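Local atomic coordinates of uncharacterized protein (Vibrio parahaemolyticus, PDB entry 1ZBP), a protein that is of unknown function but belongs to the ImpE family and combines a mostly helical N-terminal part with a beta-rich C-terminal part. Residues 166-171 with 197-202. Residues are numbered along the deposited sequence; the frame is centred on the assembly and turned at random.
Sequences FLVPIA and DGLGEG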
# COMPACT_ATOMS: atom_id res chain seq x y z
N PHE A 166 6.47 3.54 5.43
CA PHE A 166 7.82 3.43 4.87
C PHE A 166 7.86 3.29 3.34
O PHE A 166 7.01 2.63 2.75
CB PHE A 166 8.57 2.23 5.46
CG PHE A 166 9.17 2.48 6.82
CD1 PHE A 166 8.37 2.57 7.96
CD2 PHE A 166 10.56 2.59 6.96
CE1 PHE A 166 8.94 2.75 9.23
CE2 PHE A 166 11.15 2.77 8.21
CZ PHE A 166 10.34 2.86 9.36
N LEU A 167 8.86 3.91 2.73
CA LEU A 167 9.11 3.85 1.30
C LEU A 167 10.49 3.23 1.21
O LEU A 167 11.49 3.85 1.58
CB LEU A 167 9.10 5.24 0.67
CG LEU A 167 7.74 5.65 0.08
CD1 LEU A 167 7.79 7.10 -0.38
CD2 LEU A 167 7.39 4.74 -1.09
N VAL A 168 10.53 1.99 0.73
CA VAL A 168 11.78 1.26 0.66
C VAL A 168 12.16 0.86 -0.75
O VAL A 168 11.37 0.23 -1.47
CB VAL A 168 11.70 0.01 1.56
CG1 VAL A 168 12.95 -0.81 1.43
CG2 VAL A 168 11.47 0.44 3.01
N PRO A 169 13.37 1.24 -1.17
CA PRO A 169 13.92 0.94 -2.49
C PRO A 169 13.86 -0.56 -2.74
O PRO A 169 14.31 -1.33 -1.90
CB PRO A 169 15.36 1.44 -2.40
CG PRO A 169 15.24 2.59 -1.48
CD PRO A 169 14.31 2.06 -0.39
N ILE A 170 13.29 -0.97 -3.87
CA ILE A 170 13.21 -2.38 -4.20
C ILE A 170 14.64 -2.94 -4.17
O ILE A 170 14.86 -4.07 -3.75
CB ILE A 170 12.56 -2.59 -5.59
CG1 ILE A 170 11.10 -2.13 -5.53
CG2 ILE A 170 12.66 -4.05 -6.01
CD1 ILE A 170 10.40 -2.18 -6.88
N ALA A 171 15.59 -2.11 -4.59
CA ALA A 171 17.02 -2.48 -4.62
C ALA A 171 17.58 -2.82 -3.23
O ALA A 171 18.60 -3.52 -3.11
CB ALA A 171 17.83 -1.36 -5.24
N ASP A 197 17.86 -4.06 3.60
CA ASP A 197 19.01 -3.33 4.11
C ASP A 197 18.50 -2.10 4.85
O ASP A 197 17.68 -1.35 4.32
CB ASP A 197 19.90 -2.91 2.94
CG ASP A 197 20.39 -4.10 2.14
OD1 ASP A 197 20.78 -3.92 0.96
OD2 ASP A 197 20.40 -5.21 2.71
N GLY A 198 18.99 -1.90 6.07
CA GLY A 198 18.57 -0.74 6.84
C GLY A 198 17.47 -1.02 7.85
O GLY A 198 17.12 -0.15 8.65
N LEU A 199 16.93 -2.24 7.82
CA LEU A 199 15.87 -2.65 8.75
C LEU A 199 16.08 -4.09 9.22
O LEU A 199 15.48 -4.51 10.22
CB LEU A 199 14.49 -2.54 8.08
CG LEU A 199 14.05 -1.16 7.59
CD1 LEU A 199 12.73 -1.27 6.83
CD2 LEU A 199 13.92 -0.22 8.77
N GLY A 200 16.92 -4.84 8.52
CA GLY A 200 17.18 -6.22 8.89
C GLY A 200 15.93 -7.06 8.69
O GLY A 200 15.09 -6.73 7.86
N GLU A 201 15.80 -8.15 9.44
CA GLU A 201 14.61 -9.00 9.32
C GLU A 201 13.45 -8.39 10.08
O GLU A 201 13.59 -8.00 11.24
CB GLU A 201 14.89 -10.40 9.86
CG GLU A 201 16.05 -11.09 9.16
CD GLU A 201 16.06 -12.60 9.38
OE1 GLU A 201 16.01 -13.02 10.56
OE2 GLU A 201 16.11 -13.35 8.39
N GLY A 202 12.29 -8.30 9.43
CA GLY A 202 11.14 -7.73 10.09
C GLY A 202 9.83 -8.09 9.43
O GLY A 202 9.77 -8.98 8.59
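The one aromatic ring here, that of Phe-166, receives Leu-199 at a slant: methyl CD2 comes up to ring atom CE2, with 4.1 Å between Phe-166 CE2 and Leu-199 CD2. The flat apolar ring suits its place by offering the methyl carbon to rest on. Val-93 and Ser-160, from two nearby loops, also touch the phenylalanine side chain. The other branch of Leu-199 turns to Val-168, two residues further along the strand, with 4.4 Å between Leu-199 CD1 and Val-168 CG2, a looser van der Waals contact. A forked leucine suits this place because its two methyls can serve two neighbours at once. Its CG stands beside the backbone N and anti to the carbonyl carbon (chi1 -60°), which sends the fork towards the strand. Phe-166 and Val-168, two apart in a strand, put their side chains on the same face and so give the leucine two apolar neighbours. Val-168, beta-branched and buried, also packs on Ile-156 and Ile-196, while Phe-166 is hydrogen-bonded through its backbone to Leu-158 of strand 155-159.

The loop owes its shape partly to glycine. Gly-198 has a positive phi (98°), and at its backbone angles a CB would press against the carbonyl O of Asp-197; the positive phi of Gly-200 likewise favours glycine. Nearby, Asp-197 OD2 accepts a hydrogen bond from Asn-174 ND2. Leu-199 and Gly-200 lie jointly across from the single residue Ile-196, a classic beta bulge in the connection between antiparallel strands 189-196 and 202-207, and through Leu-199 this connection packs against strand 165-169 of a separate, mixed sheet.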